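Local coordinates for protein-L-isoaspartate O-methyltransferase beta-aspartate methyltransferase (Plasmodium falciparum, PDB 2PBF) that probably transfers a methyl group from S-adenosylmethionine to the carboxylate of isoaspartyl residues in damaged proteins, a first step in their repair, at residues A[103-108]-A[134-139]; A[113-118]-A[143-148]; A[166-171]-A[222-227]. All blocks are in the same frame, centred on the assembly; numbering follows the deposited sequence.

Interaction 1: residues A[103-108]-A[134-139]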
loop_
_atom_site.group_PDB
_atom_site.type_symbol
_atom_site.label_atom_id
_atom_site.label_comp_id
_atom_site.label_asym_id
_atom_site.label_seq_id
_atom_site.Cartn_x
_atom_site.Cartn_y
_atom_site.Cartn_z
ATOM N N ASN A 103 -10.990 8.947 2.505
ATOM C CA ASN A 103 -12.401 9.138 2.246
ATOM C C ASN A 103 -12.722 9.369 0.787
ATOM O O ASN A 103 -13.418 10.329 0.444
ATOM C CB ASN A 103 -12.956 10.291 3.102
ATOM C CG ASN A 103 -14.470 10.186 3.344
ATOM O OD1 ASN A 103 -15.181 9.312 2.801
ATOM N ND2 ASN A 103 -14.969 11.094 4.163
ATOM N N VAL A 104 -12.206 8.502 -0.085
ATOM C CA VAL A 104 -12.507 8.573 -1.516
ATOM C C VAL A 104 -14.005 8.531 -1.793
ATOM O O VAL A 104 -14.461 9.015 -2.837
ATOM C CB VAL A 104 -11.793 7.471 -2.345
ATOM C CG1 VAL A 104 -10.283 7.663 -2.301
ATOM C CG2 VAL A 104 -12.178 6.105 -1.846
ATOM N N LEU A 105 -14.774 7.971 -0.864
ATOM C CA LEU A 105 -16.232 7.838 -1.059
ATOM C C LEU A 105 -16.986 9.176 -0.959
ATOM O O LEU A 105 -17.898 9.433 -1.752
ATOM C CB LEU A 105 -16.828 6.802 -0.087
ATOM C CG LEU A 105 -16.589 5.310 -0.366
ATOM C CD1 LEU A 105 -17.126 4.475 0.818
ATOM C CD2 LEU A 105 -17.230 4.873 -1.670
ATOM N N GLU A 106 -16.586 10.022 -0.009
ATOM C CA GLU A 106 -17.195 11.347 0.189
ATOM C C GLU A 106 -16.393 12.486 -0.464
ATOM O O GLU A 106 -16.979 13.478 -0.921
ATOM C CB GLU A 106 -17.413 11.650 1.680
ATOM C CG GLU A 106 -18.548 10.878 2.343
ATOM C CD GLU A 106 -18.626 11.078 3.878
ATOM O OE1 GLU A 106 -17.881 11.922 4.463
ATOM O OE2 GLU A 106 -19.437 10.360 4.512
ATOM N N ASN A 107 -15.073 12.334 -0.531
ATOM C CA ASN A 107 -14.195 13.373 -1.060
ATOM C C ASN A 107 -13.764 13.086 -2.508
ATOM O O ASN A 107 -12.961 12.178 -2.782
ATOM C CB ASN A 107 -13.006 13.569 -0.124
ATOM C CG ASN A 107 -12.253 14.870 -0.359
ATOM O OD1 ASN A 107 -12.063 15.303 -1.480
ATOM N ND2 ASN A 107 -11.809 15.490 0.723
ATOM N N LYS A 108 -14.282 13.887 -3.439
ATOM C CA LYS A 108 -14.053 13.660 -4.878
ATOM C C LYS A 108 -12.662 14.063 -5.312
ATOM O O LYS A 108 -12.217 13.684 -6.394
ATOM C CB LYS A 108 -15.100 14.413 -5.724
ATOM C CG LYS A 108 -16.528 13.920 -5.506
ATOM C CD LYS A 108 -17.557 14.831 -6.180
ATOM C CE LYS A 108 -18.949 14.596 -5.577
ATOM N NZ LYS A 108 -18.939 15.130 -4.164
ATOM N N PRO A 134 -18.224 -2.962 -1.779
ATOM C CA PRO A 134 -18.492 -2.932 -3.219
ATOM C C PRO A 134 -18.648 -1.500 -3.743
ATOM O O PRO A 134 -18.518 -1.268 -4.929
ATOM C CB PRO A 134 -19.818 -3.717 -3.363
ATOM C CG PRO A 134 -20.412 -3.745 -2.032
ATOM C CD PRO A 134 -19.293 -3.658 -1.038
ATOM N N GLU A 135 -18.920 -0.563 -2.838
ATOM C CA GLU A 135 -19.088 0.842 -3.191
ATOM C C GLU A 135 -17.821 1.449 -3.816
ATOM O O GLU A 135 -17.908 2.350 -4.644
ATOM C CB GLU A 135 -19.554 1.642 -1.968
ATOM C CG GLU A 135 -18.601 1.633 -0.762
ATOM C CD GLU A 135 -18.886 0.535 0.267
ATOM O OE1 GLU A 135 -19.420 -0.524 -0.106
ATOM O OE2 GLU A 135 -18.569 0.747 1.460
ATOM N N LEU A 136 -16.655 0.919 -3.425
ATOM C CA LEU A 136 -15.363 1.320 -3.972
ATOM C C LEU A 136 -15.172 1.064 -5.471
ATOM O O LEU A 136 -14.381 1.729 -6.100
ATOM C CB LEU A 136 -14.220 0.666 -3.168
ATOM C CG LEU A 136 -13.979 1.168 -1.729
ATOM C CD1 LEU A 136 -12.737 0.528 -1.102
ATOM C CD2 LEU A 136 -13.854 2.679 -1.699
ATOM N N LEU A 137 -15.881 0.109 -6.063
ATOM C CA LEU A 137 -15.649 -0.118 -7.493
ATOM C C LEU A 137 -16.752 0.487 -8.348
ATOM O O LEU A 137 -16.903 0.151 -9.525
ATOM C CB LEU A 137 -15.367 -1.589 -7.839
ATOM C CG LEU A 137 -14.722 -2.447 -6.751
ATOM C CD1 LEU A 137 -15.809 -3.307 -6.143
ATOM C CD2 LEU A 137 -13.624 -3.318 -7.290
ATOM N N LYS A 138 -17.489 1.411 -7.738
ATOM C CA LYS A 138 -18.484 2.217 -8.437
ATOM C C LYS A 138 -17.989 3.662 -8.646
ATOM O O LYS A 138 -18.639 4.451 -9.316
ATOM C CB LYS A 138 -19.809 2.219 -7.663
ATOM C CG LYS A 138 -20.516 0.845 -7.548
ATOM C CD LYS A 138 -20.691 0.153 -8.921
ATOM C CE LYS A 138 -21.337 -1.231 -8.783
ATOM N NZ LYS A 138 -22.839 -1.185 -8.663
ATOM N N ILE A 139 -16.834 4.009 -8.082
ATOM C CA ILE A 139 -16.407 5.394 -8.098
ATOM C C ILE A 139 -15.251 5.681 -9.047
ATOM O O ILE A 139 -14.536 4.774 -9.460
ATOM C CB ILE A 139 -16.150 5.910 -6.680
ATOM C CG1 ILE A 139 -14.912 5.205 -6.069
ATOM C CG2 ILE A 139 -17.438 5.741 -5.856
ATOM C CD1 ILE A 139 -14.651 5.506 -4.627
#
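Two helix-to-strand loops at one end of the Rossmann-like sheet meet here, Val104 and Leu105 of the loop after helix 93-101 packing on Glu135, Leu136 and Ile139 of the loop after helix 119-132. No hydrogen bond joins the two segments; aliphatic groups make the contact. Val104 points at the other loop and touches it with one methyl: CG2 lies 3.8 Å from Leu136 CD2 and equally near Ile139 CD1, so a single branch bridges two residues, each side chain crossing that of Val104 at about a right angle. Ile139 reaches in with its longer arm. Its CG1 lies between the backbone N and the carbonyl carbon (chi1 68°), and the extended chain beyond it carries CD1 to Val104 and to Leu105 CD2, 4.0 Å away. Both methyls of the Leu105 fork, CD1 and CD2, face the Glu135 CG methylene; CD1 comes within 3.6 Å of Glu135 CG. Here the acidic side chain serves through its aliphatic part, bent at chi2 (-93°). Leu136 CD2 lies across from Leu105 CG, the side chains again crossing at about a right angle, and Leu136 also rests on Val96 and Ala99 of helix 93-101 and on Ile129 of helix 119-132, so the contact continues onto both helices. Asn103, at positive phi, ends its helix in a Schellman motif, while Asn103 OD1 accepts from Glu106 N at 3.2 Å, above the carbonyl plane, and Asn103 ND2 gives a bond to Glu106 OE1 at 3.0 Å. Val104 O is bonded to Asn141 ND2, a second tie between the loops. Apolar contact between successive helix-to-strand turns, beside a Schellman and Asx helix end, fits the repeated beta-alpha connections of a Rossmann-like methyltransferase.

Interaction 2: residues A[113-118]-A[143-148]; sequences IGLERV and KIIHKN. With SAH (S-adenosyl-L-homocysteine), chain C.
The His146 ring has Glu116 O and Arg117 O at its edge, near its plane; NE2 gives Arg117 O a weak bond of 2.8 Å, bent to 125°. The Arg117 guanidinium has Asn148 ND2 at its edge, guanidinium and amide planes 87° apart; NE and ND2 are not hydrogen-bonded, and NH1 forms a salt bridge with Asn227 OXT. Arg117 also lays CG and CD over one face of the adenine of S-adenosyl-L-homocysteine, CD 3.5 Å from C5. Upstream the strands run parallel: Gly114 N bonds Lys143 O at 2.7 Å, Gly114 O takes Ile145 N, and Glu116 repeats the pattern with Ile145 O and Lys147 N. Ile113 CD1 meets Ile145 CG1 at 3.6 Å on the sheet face that carries Leu115. Last in its strand, Glu116 has CG anti to the backbone N (chi1 169°) and bends at chi2, turning its carboxylate to the ribose: OE1 accepts from O3' at 2.8 Å and OE2 from O2' at a very short 2.4 Å. Val118 N and Gly90 N also bond it, probably favouring its charged form. Asn148 OD1 takes N6 at 2.8 Å, consistent with a nucleoside held by polar bonds at ribose and N6 and apolar cover on the ring face.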
loop_
_atom_site.group_PDB
_atom_site.type_symbol
_atom_site.label_atom_id
_atom_site.label_comp_id
_atom_site.label_asym_id
_atom_site.label_seq_id
_atom_site.Cartn_x
_atom_site.Cartn_y
_atom_site.Cartn_z
ATOM N N ILE A 113 -5.045 4.811 -6.241
ATOM C CA ILE A 113 -4.855 3.846 -7.328
ATOM C C ILE A 113 -3.944 2.707 -6.862
ATOM O O ILE A 113 -2.936 2.962 -6.222
ATOM C CB ILE A 113 -4.378 4.545 -8.684
ATOM C CG1 ILE A 113 -4.419 3.588 -9.864
ATOM C CG2 ILE A 113 -2.980 5.148 -8.598
ATOM C CD1 ILE A 113 -4.130 4.292 -11.231
ATOM N N GLY A 114 -4.345 1.459 -7.128
ATOM C CA GLY A 114 -3.478 0.305 -6.920
ATOM C C GLY A 114 -2.942 -0.196 -8.249
ATOM O O GLY A 114 -3.692 -0.368 -9.199
ATOM N N LEU A 115 -1.639 -0.409 -8.335
ATOM C CA LEU A 115 -1.054 -1.058 -9.513
ATOM C C LEU A 115 -0.574 -2.446 -9.136
ATOM O O LEU A 115 0.141 -2.615 -8.147
ATOM C CB LEU A 115 0.139 -0.256 -10.037
ATOM C CG LEU A 115 -0.008 0.783 -11.150
ATOM C CD1 LEU A 115 -1.232 1.704 -11.019
ATOM C CD2 LEU A 115 1.280 1.603 -11.227
ATOM N N GLU A 116 -0.956 -3.430 -9.945
ATOM C CA GLU A 116 -0.581 -4.808 -9.709
ATOM C C GLU A 116 -0.152 -5.486 -11.026
ATOM O O GLU A 116 -0.912 -5.506 -12.010
ATOM C CB GLU A 116 -1.719 -5.559 -9.016
ATOM C CG GLU A 116 -1.527 -7.048 -8.975
ATOM C CD GLU A 116 -0.256 -7.444 -8.237
ATOM O OE1 GLU A 116 0.096 -6.802 -7.227
ATOM O OE2 GLU A 116 0.405 -8.386 -8.676
ATOM N N ARG A 117 1.062 -6.035 -11.036
ATOM C CA ARG A 117 1.632 -6.625 -12.252
ATOM C C ARG A 117 0.963 -7.921 -12.668
ATOM O O ARG A 117 0.907 -8.236 -13.864
ATOM C CB ARG A 117 3.149 -6.791 -12.146
ATOM C CG ARG A 117 3.670 -8.092 -11.554
ATOM C CD ARG A 117 5.231 -8.135 -11.591
ATOM N NE ARG A 117 5.761 -8.798 -12.785
ATOM C CZ ARG A 117 5.696 -10.116 -13.027
ATOM N NH1 ARG A 117 6.225 -10.593 -14.153
ATOM N NH2 ARG A 117 5.125 -10.964 -12.160
ATOM N N VAL A 118 0.418 -8.642 -11.691
ATOM C CA VAL A 118 -0.176 -9.964 -11.920
ATOM C C VAL A 118 -1.691 -9.897 -11.959
ATOM O O VAL A 118 -2.344 -9.430 -11.011
ATOM C CB VAL A 118 0.297 -11.017 -10.856
ATOM C CG1 VAL A 118 -0.108 -12.411 -11.261
ATOM C CG2 VAL A 118 1.797 -10.954 -10.645
ATOM N N LYS A 143 -9.203 2.967 -8.006
ATOM C CA LYS A 143 -9.037 1.927 -9.025
ATOM C C LYS A 143 -7.911 0.962 -8.682
ATOM O O LYS A 143 -6.923 1.355 -8.060
ATOM C CB LYS A 143 -8.694 2.538 -10.388
ATOM C CG LYS A 143 -9.781 3.351 -11.029
ATOM C CD LYS A 143 -9.199 4.413 -11.959
ATOM C CE LYS A 143 -10.085 5.670 -11.914
ATOM N NZ LYS A 143 -10.424 6.200 -13.261
ATOM N N ILE A 144 -8.067 -0.284 -9.128
ATOM C CA ILE A 144 -6.983 -1.268 -9.160
ATOM C C ILE A 144 -6.722 -1.607 -10.615
ATOM O O ILE A 144 -7.602 -2.117 -11.299
ATOM C CB ILE A 144 -7.347 -2.591 -8.435
ATOM C CG1 ILE A 144 -7.847 -2.347 -7.008
ATOM C CG2 ILE A 144 -6.150 -3.577 -8.495
ATOM C CD1 ILE A 144 -6.787 -1.830 -6.014
ATOM N N ILE A 145 -5.508 -1.303 -11.059
ATOM C CA ILE A 145 -5.056 -1.454 -12.438
ATOM C C ILE A 145 -4.080 -2.631 -12.568
ATOM O O ILE A 145 -3.202 -2.805 -11.728
ATOM C CB ILE A 145 -4.316 -0.142 -12.917
ATOM C CG1 ILE A 145 -5.154 1.114 -12.638
ATOM C CG2 ILE A 145 -3.960 -0.191 -14.369
ATOM C CD1 ILE A 145 -6.616 1.016 -13.034
ATOM N N HIS A 146 -4.239 -3.427 -13.624
ATOM C CA HIS A 146 -3.221 -4.401 -14.039
ATOM C C HIS A 146 -2.058 -3.709 -14.748
ATOM O O HIS A 146 -2.162 -3.337 -15.911
ATOM C CB HIS A 146 -3.845 -5.470 -14.929
ATOM C CG HIS A 146 -2.887 -6.533 -15.367
ATOM N ND1 HIS A 146 -3.078 -7.274 -16.509
ATOM C CD2 HIS A 146 -1.724 -6.966 -14.827
ATOM C CE1 HIS A 146 -2.080 -8.129 -16.650
ATOM N NE2 HIS A 146 -1.244 -7.960 -15.643
ATOM N N LYS A 147 -0.946 -3.542 -14.043
ATOM C CA LYS A 147 0.171 -2.750 -14.542
ATOM C C LYS A 147 1.462 -3.010 -13.782
ATOM O O LYS A 147 1.480 -3.070 -12.558
ATOM C CB LYS A 147 -0.161 -1.251 -14.445
ATOM C CG LYS A 147 0.897 -0.302 -15.030
ATOM C CD LYS A 147 0.463 0.125 -16.422
ATOM C CE LYS A 147 1.626 0.295 -17.370
ATOM N NZ LYS A 147 1.124 0.889 -18.649
ATOM N N ASN A 148 2.548 -3.118 -14.531
ATOM C CA ASN A 148 3.879 -3.118 -13.970
ATOM C C ASN A 148 4.392 -1.687 -13.934
ATOM O O ASN A 148 4.343 -0.982 -14.939
ATOM C CB ASN A 148 4.816 -3.972 -14.826
ATOM C CG ASN A 148 6.178 -4.147 -14.203
ATOM O OD1 ASN A 148 6.744 -3.221 -13.604
ATOM N ND2 ASN A 148 6.712 -5.355 -14.325
HETATM N N SAH C . 0.392 -4.716 -0.388
HETATM C CA SAH C . 0.282 -6.121 -0.858
HETATM C CB SAH C . 1.666 -6.683 -1.061
HETATM C CG SAH C . 1.570 -7.903 -1.967
HETATM S SD SAH C . 3.184 -8.625 -2.274
HETATM C C SAH C . -0.538 -7.015 0.078
HETATM O O SAH C . -0.332 -6.953 1.293
HETATM O OXT SAH C . -1.413 -7.800 -0.368
HETATM C "C5'" SAH C . 3.734 -7.422 -3.508
HETATM C "C4'" SAH C . 2.922 -7.369 -4.803
HETATM O "O4'" SAH C . 3.677 -6.634 -5.725
HETATM C "C3'" SAH C . 2.607 -8.696 -5.479
HETATM O "O3'" SAH C . 1.200 -8.835 -5.590
HETATM C "C2'" SAH C . 3.287 -8.608 -6.838
HETATM O "O2'" SAH C . 2.533 -9.224 -7.857
HETATM C "C1'" SAH C . 3.377 -7.108 -7.029
HETATM N N9 SAH C . 4.459 -6.633 -7.920
HETATM C C8 SAH C . 5.719 -7.152 -8.010
HETATM N N7 SAH C . 6.417 -6.405 -8.897
HETATM C C5 SAH C . 5.620 -5.433 -9.396
HETATM C C6 SAH C . 5.824 -4.428 -10.348
HETATM N N6 SAH C . 6.979 -4.263 -10.980
HETATM N N1 SAH C . 4.805 -3.552 -10.627
HETATM C C2 SAH C . 3.584 -3.691 -9.996
HETATM N N3 SAH C . 3.407 -4.696 -9.078
HETATM C C4 SAH C . 4.399 -5.560 -8.775
#

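Interaction 3: residues A[166-171]-A[222-227]. With SAH (S-adenosyl-L-homocysteine), chain C.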
loop_
_atom_site.group_PDB
_atom_site.type_symbol
_atom_site.label_atom_id
_atom_site.label_comp_id
_atom_site.label_asym_id
_atom_site.label_seq_id
_atom_site.Cartn_x
_atom_site.Cartn_y
_atom_site.Cartn_z
ATOM N N ILE A 166 3.107 7.442 -1.753
ATOM C CA ILE A 166 3.436 6.299 -2.598
ATOM C C ILE A 166 3.871 5.132 -1.733
ATOM O O ILE A 166 4.843 5.215 -1.003
ATOM C CB ILE A 166 4.551 6.605 -3.664
ATOM C CG1 ILE A 166 4.231 7.912 -4.420
ATOM C CG2 ILE A 166 4.728 5.372 -4.606
ATOM C CD1 ILE A 166 5.147 8.232 -5.608
ATOM N N HIS A 167 3.135 4.046 -1.802
ATOM C CA HIS A 167 3.510 2.877 -1.056
ATOM C C HIS A 167 3.924 1.825 -2.049
ATOM O O HIS A 167 3.259 1.598 -3.055
ATOM C CB HIS A 167 2.366 2.387 -0.189
ATOM C CG HIS A 167 2.654 1.081 0.466
ATOM N ND1 HIS A 167 2.272 -0.123 -0.084
ATOM C CD2 HIS A 167 3.338 0.782 1.594
ATOM C CE1 HIS A 167 2.697 -1.107 0.683
ATOM N NE2 HIS A 167 3.337 -0.583 1.712
ATOM N N VAL A 168 5.055 1.194 -1.784
ATOM C CA VAL A 168 5.502 0.156 -2.663
ATOM C C VAL A 168 5.640 -1.099 -1.808
ATOM O O VAL A 168 6.426 -1.121 -0.874
ATOM C CB VAL A 168 6.840 0.540 -3.326
ATOM C CG1 VAL A 168 7.138 -0.387 -4.452
ATOM C CG2 VAL A 168 6.815 2.017 -3.809
ATOM N N GLY A 169 4.880 -2.140 -2.155
ATOM C CA GLY A 169 4.785 -3.327 -1.308
ATOM C C GLY A 169 5.675 -4.479 -1.773
ATOM O O GLY A 169 5.420 -5.625 -1.425
ATOM N N ALA A 170 6.722 -4.144 -2.540
ATOM C CA ALA A 170 7.654 -5.099 -3.081
ATOM C C ALA A 170 9.015 -4.430 -3.149
ATOM O O ALA A 170 9.116 -3.209 -3.309
ATOM C CB ALA A 170 7.200 -5.607 -4.462
ATOM N N SER A 171 10.059 -5.243 -2.974
ATOM C CA SER A 171 11.420 -4.769 -2.872
ATOM C C SER A 171 12.069 -4.530 -4.234
ATOM O O SER A 171 11.937 -5.335 -5.157
ATOM C CB SER A 171 12.244 -5.790 -2.109
ATOM O OG SER A 171 13.563 -5.347 -2.016
ATOM N N VAL A 222 8.442 -9.464 -0.840
ATOM C CA VAL A 222 8.547 -10.069 -2.162
ATOM C C VAL A 222 9.246 -9.038 -3.082
ATOM O O VAL A 222 9.235 -7.835 -2.804
ATOM C CB VAL A 222 7.157 -10.547 -2.747
ATOM C CG1 VAL A 222 6.148 -10.926 -1.636
ATOM C CG2 VAL A 222 6.531 -9.512 -3.659
ATOM N N SER A 223 9.845 -9.519 -4.166
ATOM C CA SER A 223 10.584 -8.667 -5.102
ATOM C C SER A 223 9.716 -7.826 -6.067
ATOM O O SER A 223 8.716 -8.319 -6.621
ATOM C CB SER A 223 11.547 -9.533 -5.917
ATOM O OG SER A 223 12.387 -8.703 -6.693
ATOM N N LEU A 224 10.120 -6.572 -6.280
ATOM C CA LEU A 224 9.510 -5.723 -7.318
ATOM C C LEU A 224 10.113 -6.075 -8.686
ATOM O O LEU A 224 11.186 -5.583 -9.039
ATOM C CB LEU A 224 9.702 -4.233 -7.004
ATOM C CG LEU A 224 8.913 -3.236 -7.849
ATOM C CD1 LEU A 224 7.446 -3.272 -7.474
ATOM C CD2 LEU A 224 9.494 -1.832 -7.693
ATOM N N LYS A 225 9.407 -6.930 -9.425
ATOM C CA LYS A 225 9.873 -7.533 -10.668
ATOM C C LYS A 225 9.810 -6.581 -11.863
ATOM O O LYS A 225 8.770 -5.977 -12.145
ATOM C CB LYS A 225 9.051 -8.788 -10.975
ATOM C CG LYS A 225 9.300 -9.985 -10.079
ATOM C CD LYS A 225 8.532 -11.186 -10.613
ATOM C CE LYS A 225 8.643 -12.424 -9.716
ATOM N NZ LYS A 225 10.038 -12.979 -9.586
ATOM N N LYS A 226 10.933 -6.481 -12.570
ATOM C CA LYS A 226 11.078 -5.589 -13.716
ATOM C C LYS A 226 10.422 -6.088 -14.998
ATOM O O LYS A 226 10.154 -5.308 -15.907
ATOM C CB LYS A 226 12.547 -5.290 -13.953
ATOM C CG LYS A 226 13.098 -4.273 -13.000
ATOM C CD LYS A 226 14.575 -4.143 -13.155
ATOM C CE LYS A 226 15.082 -2.990 -12.351
ATOM N NZ LYS A 226 16.554 -2.927 -12.463
ATOM N N ASN A 227 10.158 -7.383 -15.084
ATOM C CA ASN A 227 9.361 -7.881 -16.201
ATOM C C ASN A 227 8.260 -8.803 -15.724
ATOM O O ASN A 227 7.557 -8.458 -14.769
ATOM C CB ASN A 227 10.230 -8.544 -17.284
ATOM C CG ASN A 227 11.287 -9.484 -16.710
ATOM O OD1 ASN A 227 10.968 -10.563 -16.186
ATOM N ND2 ASN A 227 12.549 -9.079 -16.807
ATOM O OXT ASN A 227 8.050 -9.892 -16.277
HETATM N N SAH C . 0.392 -4.716 -0.388
HETATM C CA SAH C . 0.282 -6.121 -0.858
HETATM C CB SAH C . 1.666 -6.683 -1.061
HETATM C CG SAH C . 1.570 -7.903 -1.967
HETATM S SD SAH C . 3.184 -8.625 -2.274
HETATM C C SAH C . -0.538 -7.015 0.078
HETATM O O SAH C . -0.332 -6.953 1.293
HETATM O OXT SAH C . -1.413 -7.800 -0.368
HETATM C "C5'" SAH C . 3.734 -7.422 -3.508
HETATM C "C4'" SAH C . 2.922 -7.369 -4.803
HETATM O "O4'" SAH C . 3.677 -6.634 -5.725
HETATM C "C3'" SAH C . 2.607 -8.696 -5.479
HETATM O "O3'" SAH C . 1.200 -8.835 -5.590
HETATM C "C2'" SAH C . 3.287 -8.608 -6.838
HETATM O "O2'" SAH C . 2.533 -9.224 -7.857
HETATM C "C1'" SAH C . 3.377 -7.108 -7.029
HETATM N N9 SAH C . 4.459 -6.633 -7.920
HETATM C C8 SAH C . 5.719 -7.152 -8.010
HETATM N N7 SAH C . 6.417 -6.405 -8.897
HETATM C C5 SAH C . 5.620 -5.433 -9.396
HETATM C C6 SAH C . 5.824 -4.428 -10.348
HETATM N N6 SAH C . 6.979 -4.263 -10.980
HETATM N N1 SAH C . 4.805 -3.552 -10.627
HETATM C C2 SAH C . 3.584 -3.691 -9.996
HETATM N N3 SAH C . 3.407 -4.696 -9.078
HETATM C C4 SAH C . 4.399 -5.560 -8.775
HETATM O O HOH W 1 5.993 -8.098 0.271
#
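Backbone hydrogen bonds carry the join between Ser171 and the chain at Val222 to Leu224. Ser171 N gives a bond to Val222 O at 2.7 Å, in the carbonyl plane and nearly straight at 167°. Ser171 O in turn accepts from Leu224 N at a very short 2.5 Å, so Ser171 and Ser223 form a single beta bridge. A water adds a further, indirect link, donating to Gly169 O and accepting from Val222 N. Ala170 O is buried here without a partner in the model.

The apolar contacts centre on Ala170, whose CB points at the other segment and lies 3.8 Å from Leu224 CD1 and 4.0 Å from Val222 CG2. In Leu224, chi1 of -169° and the turn at chi2 bring CD1 between Ala170 and the adenine, where it also meets Val168 CG1 with the two side chains at about a right angle; Val87 of the neighbouring strand touches Leu224 as well.

Ligand contacts use the same side chains. Leu224 CD1 sits over the adenine face opposite to the Arg117 methylenes, 3.4 Å from C5, while Val222 brings both methyls up to the sulfur SD, with CG2 also 3.5 Å from C5'. The backbone of Lys225 reads the adenine edge: its N bonds N7 at 3.1 Å and its O accepts weakly from N6. Lys225 O also receives Asn148 ND2.

Bringing the loop after central strand 163-168 and the C-terminal tail together over the bound nucleoside makes one wall of the S-adenosyl-L-homocysteine pocket in this Rossmann-like methyltransferase.

From the N terminus, the chain first enters 103-108, passes up strand 111-116 and through helix 119-132, and returns at 134-139 to close interaction 1. Interaction 2 opens at 113-118, inside that loop, and closes at 143-148, beyond it, so the two cross; their centres are 18 Å apart. Interaction 1 joins the loop leading into this beta-alpha-beta unit to its helix-to-strand loop, and interaction 2 pairs its strands. Interaction 3 follows in series, closing a longer loop from strand 163-168 to the C terminus. It touches interaction 2 through Arg117 with Asn227 and Asn148 with Lys225, and both border the ligand; interaction 1 lies far from interaction 3, about 26 Å between centres.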